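Side-chain contacts in periplasmic binding protein/LacI transcriptional regulator (Burkholderia graminis C4D1M, PDB 5HQJ), which binds D-arabinose, as its pyranose, between two domains, and probably serves as the sugar-binding component of an ABC transporter: residues A[34-37]-A[41-44]; A[170-175]-A[213-218]. One frame throughout, in Å; residues are numbered along the deposited sequence.

Contact 1: A[34-37]-A[41-44]; sequences IPKV and FFDD. With 64K (alpha-D-arabinopyranose), chain B.
Phe42 lays one face of its ring against backbone as well as side chain: Pro35 CB sits 3.7 Å from the ring centroid, 28° off the normal, in a CH-pi contact, and the amide nitrogen of Lys36 lies over the same face, 3.5 Å from Phe42 CZ. The opposite face is taken by Phe41, whose CD2 stands 3.8 Å above the plane. Proline suits its place because its compact ring offers a C-H to the aromatic face just where strand 30-34 gives way to loop. The first torsion of Phe42, CG anti to the carbonyl carbon (chi1 -72°), turns the ring back toward that loop.

Lys36 passes the ring with its aliphatic part, CB lying 3.7 Å from Phe42 CE2, and then runs on fully extended to the arabinopyranose. There NZ gives a weak hydrogen bond to O1 of the sugar, 3.2 Å long, while its stronger partner is Asn164. Phe41 in turn offers a ring face to the sugar, with C3 over its centre.

The chemistry thus divides the work: Phe41 faces the sugar, Phe42, packed between Phe41 and Pro35, backs it and guides the lysine chain, and the ammonium end is shared between Asn164 and, weakly, the sugar.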
loop_
_atom_site.group_PDB
_atom_site.type_symbol
_atom_site.label_atom_id
_atom_site.label_comp_id
_atom_site.label_asym_id
_atom_site.label_seq_id
_atom_site.Cartn_x
_atom_site.Cartn_y
_atom_site.Cartn_z
ATOM N N ILE A 34 -1.301 3.036 -13.340
ATOM C CA ILE A 34 -0.021 2.346 -13.166
ATOM C C ILE A 34 0.133 1.888 -11.737
ATOM O O ILE A 34 0.180 2.741 -10.825
ATOM C CB ILE A 34 1.192 3.289 -13.502
ATOM C CG1 ILE A 34 1.016 3.898 -14.894
ATOM C CG2 ILE A 34 2.548 2.544 -13.374
ATOM C CD1 ILE A 34 1.973 5.032 -15.215
ATOM N N PRO A 35 0.202 0.569 -11.516
ATOM C CA PRO A 35 0.543 0.105 -10.172
ATOM C C PRO A 35 2.043 0.166 -9.922
ATOM O O PRO A 35 2.791 0.520 -10.840
ATOM C CB PRO A 35 0.053 -1.347 -10.185
ATOM C CG PRO A 35 0.324 -1.775 -11.589
ATOM C CD PRO A 35 -0.094 -0.581 -12.408
ATOM N N LYS A 36 2.469 -0.213 -8.726
ATOM C CA LYS A 36 3.906 -0.282 -8.447
ATOM C C LYS A 36 4.515 -1.414 -9.276
ATOM O O LYS A 36 5.681 -1.348 -9.660
ATOM C CB LYS A 36 4.179 -0.502 -6.955
ATOM C CG LYS A 36 4.038 0.778 -6.067
ATOM C CD LYS A 36 4.403 0.481 -4.601
ATOM C CE LYS A 36 4.196 1.687 -3.675
ATOM N NZ LYS A 36 4.759 1.431 -2.321
ATOM N N VAL A 37 3.703 -2.444 -9.522
ATOM C CA VAL A 37 4.105 -3.647 -10.264
ATOM C C VAL A 37 2.928 -4.604 -10.218
ATOM O O VAL A 37 1.982 -4.366 -9.480
ATOM C CB VAL A 37 5.326 -4.383 -9.663
ATOM C CG1 VAL A 37 6.668 -4.005 -10.352
ATOM C CG2 VAL A 37 5.374 -4.241 -8.122
ATOM N N PHE A 41 -1.994 -6.817 -4.255
ATOM C CA PHE A 41 -2.784 -5.670 -3.827
ATOM C C PHE A 41 -3.434 -4.874 -4.960
ATOM O O PHE A 41 -4.570 -4.400 -4.805
ATOM C CB PHE A 41 -1.880 -4.756 -2.997
ATOM C CG PHE A 41 -2.513 -3.436 -2.593
ATOM C CD1 PHE A 41 -3.324 -3.337 -1.458
ATOM C CD2 PHE A 41 -2.228 -2.285 -3.308
ATOM C CE1 PHE A 41 -3.861 -2.102 -1.059
ATOM C CE2 PHE A 41 -2.751 -1.062 -2.933
ATOM C CZ PHE A 41 -3.559 -0.954 -1.774
ATOM N N PHE A 42 -2.725 -4.689 -6.073
ATOM C CA PHE A 42 -3.186 -3.756 -7.096
ATOM C C PHE A 42 -4.282 -4.279 -7.995
ATOM O O PHE A 42 -4.828 -3.501 -8.781
ATOM C CB PHE A 42 -1.999 -3.296 -7.945
ATOM C CG PHE A 42 -1.090 -2.370 -7.204
ATOM C CD1 PHE A 42 -1.419 -1.054 -7.072
ATOM C CD2 PHE A 42 0.050 -2.845 -6.597
ATOM C CE1 PHE A 42 -0.577 -0.174 -6.354
ATOM C CE2 PHE A 42 0.934 -1.993 -5.906
ATOM C CZ PHE A 42 0.602 -0.660 -5.757
ATOM N N ASP A 43 -4.555 -5.583 -7.922
ATOM C CA ASP A 43 -5.682 -6.153 -8.656
ATOM C C ASP A 43 -6.938 -5.390 -8.281
ATOM O O ASP A 43 -7.766 -5.096 -9.138
ATOM C CB ASP A 43 -5.837 -7.652 -8.361
ATOM C CG ASP A 43 -4.863 -8.522 -9.167
ATOM O OD1 ASP A 43 -3.995 -7.992 -9.909
ATOM O OD2 ASP A 43 -4.967 -9.770 -9.039
ATOM N N ASP A 44 -7.097 -5.030 -7.015
ATOM C CA ASP A 44 -8.293 -4.286 -6.599
ATOM C C ASP A 44 -8.310 -2.879 -7.197
ATOM O O ASP A 44 -9.368 -2.348 -7.528
ATOM C CB ASP A 44 -8.381 -4.159 -5.075
ATOM C CG ASP A 44 -9.041 -5.370 -4.380
ATOM O OD1 ASP A 44 -9.857 -6.077 -5.005
ATOM O OD2 ASP A 44 -8.744 -5.579 -3.173
HETATM O O2 64K B . -0.267 0.261 0.038
HETATM C C2 64K B . 0.749 -0.761 -0.240
HETATM C C3 64K B . 0.158 -2.087 0.116
HETATM O O3 64K B . 0.142 -2.213 1.520
HETATM C C4 64K B . 0.999 -3.248 -0.405
HETATM O O4 64K B . 2.264 -3.344 0.275
HETATM C C5 64K B . 1.275 -3.060 -1.827
HETATM O O5 64K B . 2.048 -1.847 -1.998
HETATM C C1 64K B . 1.118 -0.724 -1.697
HETATM O O1 64K B . 1.770 0.459 -1.954
#

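Contact 2: A[170-175]-A[213-218]; sequences AGIKKG and GIFGVS. With 64K (alpha-D-arabinopyranose), chain B.
Ile172, on helix 163-176, packs against Phe215, near the end of strand 211-216, and Val217, in the loop just after it, a helix-on-sheet contact within one alpha/beta domain of this type I periplasmic binding protein fold.

The CH-pi part belongs to the CG2 methyl branch of Ile172. This carbon stands over one face of the Phe215 ring, 3.8 Å from the centroid and 15° off the normal, shifted a little toward the rim beside CZ. With CG2 anti to the backbone N, the beta-branched side chain can set this methyl on the ring while its longer arm goes on toward the strand. Isoleucine suits the site because it touches with both branches at once.

That arm makes the aliphatic contacts. Ile172 CD1 reaches Phe215 CD2 at 3.7 Å, and the two side chains run antiparallel alongside each other. Phenylalanine, long and flat, bridges sheet and helices here, as Met139 and Met143 of helix 132-146 also touch it. Val217, short and branched, packs beside it, against Ile172, and also meets Ile169.

Polar bonds enter just beyond the apolar patch. Val217 O accepts a hydrogen bond from Arg168, which itself bonds to the arabinopyranose, and Ser218 OG is hydrogen-bonded to Asp192. Within one residue of Val217 the chain reaches the sugar pocket, Ser218 CA lying 3.5 Å from O4 of the sugar.

Packing is tightest between Ile172 CD1 and Val217 CG1, 3.3 Å apart, a snug fit for two methyl carbons.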
loop_
_atom_site.group_PDB
_atom_site.type_symbol
_atom_site.label_atom_id
_atom_site.label_comp_id
_atom_site.label_asym_id
_atom_site.label_seq_id
_atom_site.Cartn_x
_atom_site.Cartn_y
_atom_site.Cartn_z
ATOM N N ALA A 170 7.203 5.082 10.410
ATOM C CA ALA A 170 7.329 6.271 11.259
ATOM C C ALA A 170 6.143 6.434 12.209
ATOM O O ALA A 170 6.339 6.769 13.374
ATOM C CB ALA A 170 7.522 7.473 10.394
ATOM N N GLY A 171 4.936 6.162 11.726
ATOM C CA GLY A 171 3.770 6.165 12.593
ATOM C C GLY A 171 3.828 5.151 13.723
ATOM O O GLY A 171 3.502 5.456 14.872
ATOM N N ILE A 172 4.265 3.938 13.425
ATOM C CA ILE A 172 4.445 2.929 14.453
ATOM C C ILE A 172 5.466 3.392 15.469
ATOM O O ILE A 172 5.186 3.290 16.658
ATOM C CB ILE A 172 4.889 1.557 13.849
ATOM C CG1 ILE A 172 3.805 0.954 12.913
ATOM C CG2 ILE A 172 5.289 0.608 14.950
ATOM C CD1 ILE A 172 4.287 -0.191 12.044
ATOM N N LYS A 173 6.645 3.836 15.037
ATOM C CA LYS A 173 7.699 4.158 15.976
ATOM C C LYS A 173 7.270 5.367 16.834
ATOM O O LYS A 173 7.464 5.357 18.029
ATOM C CB LYS A 173 9.025 4.385 15.250
ATOM C CG LYS A 173 9.550 3.106 14.682
ATOM C CD LYS A 173 10.961 3.258 14.066
ATOM C CE LYS A 173 11.619 1.911 13.778
ATOM N NZ LYS A 173 13.015 2.175 13.266
ATOM N N LYS A 174 6.661 6.378 16.243
ATOM C CA LYS A 174 6.211 7.537 17.048
ATOM C C LYS A 174 5.133 7.120 18.061
ATOM O O LYS A 174 5.182 7.516 19.233
ATOM C CB LYS A 174 5.714 8.651 16.129
ATOM C CG LYS A 174 5.435 9.963 16.816
ATOM C CD LYS A 174 4.819 10.978 15.858
ATOM C CE LYS A 174 5.732 11.273 14.681
ATOM N NZ LYS A 174 5.247 12.432 13.891
ATOM N N GLY A 175 4.193 6.277 17.651
ATOM C CA GLY A 175 3.132 5.787 18.524
ATOM C C GLY A 175 3.658 4.919 19.649
ATOM O O GLY A 175 3.259 5.035 20.804
ATOM N N GLY A 213 5.660 -9.188 19.674
ATOM C CA GLY A 213 4.841 -8.734 18.575
ATOM C C GLY A 213 5.569 -8.525 17.252
ATOM O O GLY A 213 6.755 -8.223 17.221
ATOM N N ILE A 214 4.832 -8.631 16.152
ATOM C CA ILE A 214 5.312 -8.291 14.821
ATOM C C ILE A 214 4.302 -7.417 14.084
ATOM O O ILE A 214 3.110 -7.714 14.036
ATOM C CB ILE A 214 5.593 -9.530 13.942
ATOM C CG1 ILE A 214 6.574 -10.457 14.626
ATOM C CG2 ILE A 214 6.078 -9.098 12.529
ATOM C CD1 ILE A 214 6.823 -11.805 13.863
ATOM N N PHE A 215 4.804 -6.392 13.436
ATOM C CA PHE A 215 4.034 -5.572 12.490
ATOM C C PHE A 215 4.456 -5.874 11.058
ATOM O O PHE A 215 5.668 -5.773 10.748
ATOM C CB PHE A 215 4.291 -4.085 12.658
ATOM C CG PHE A 215 4.009 -3.507 14.012
ATOM C CD1 PHE A 215 4.966 -3.559 15.023
ATOM C CD2 PHE A 215 2.834 -2.781 14.263
ATOM C CE1 PHE A 215 4.729 -2.970 16.274
ATOM C CE2 PHE A 215 2.616 -2.215 15.495
ATOM C CZ PHE A 215 3.561 -2.290 16.491
ATOM N N GLY A 216 3.505 -6.170 10.185
ATOM C CA GLY A 216 3.781 -6.265 8.768
ATOM C C GLY A 216 3.140 -5.057 8.114
ATOM O O GLY A 216 1.919 -4.934 8.144
ATOM N N VAL A 217 3.942 -4.116 7.615
ATOM C CA VAL A 217 3.403 -2.878 7.087
ATOM C C VAL A 217 3.210 -2.918 5.555
ATOM O O VAL A 217 2.753 -1.926 4.961
ATOM C CB VAL A 217 4.278 -1.650 7.448
ATOM C CG1 VAL A 217 4.242 -1.434 8.972
ATOM C CG2 VAL A 217 5.728 -1.725 6.844
ATOM N N SER A 218 3.588 -4.030 4.918
ATOM C CA SER A 218 3.365 -4.241 3.486
ATOM C C SER A 218 2.606 -5.564 3.266
ATOM O O SER A 218 2.438 -6.338 4.182
ATOM C CB SER A 218 4.686 -4.230 2.728
ATOM O OG SER A 218 5.412 -5.394 3.010
HETATM O O2 64K B . -0.267 0.261 0.038
HETATM C C2 64K B . 0.749 -0.761 -0.240
HETATM C C3 64K B . 0.158 -2.087 0.116
HETATM O O3 64K B . 0.142 -2.213 1.520
HETATM C C4 64K B . 0.999 -3.248 -0.405
HETATM O O4 64K B . 2.264 -3.344 0.275
HETATM C C5 64K B . 1.275 -3.060 -1.827
HETATM O O5 64K B . 2.048 -1.847 -1.998
HETATM C C1 64K B . 1.118 -0.724 -1.697
HETATM O O1 64K B . 1.770 0.459 -1.954
#

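In the fold
From the N terminus, strand 30-34 runs into contact 1, which closes a tight loop of three residues and so folds the segment after that strand against the N-terminal part of helix 42-56. The chain then completes much of the first, parallel sheet before entering the second, mixed one. Contact 2 closes a far longer loop of 37 residues, which holds strand 181-188 and helix 194-207, and ties helix 163-176 to strand 211-216. The contacts follow in series, neither nested nor crossed. Their centres lie 22 Å apart and they do not touch, yet both reach the arabinopyranose, which lies between the two sheet-based domains.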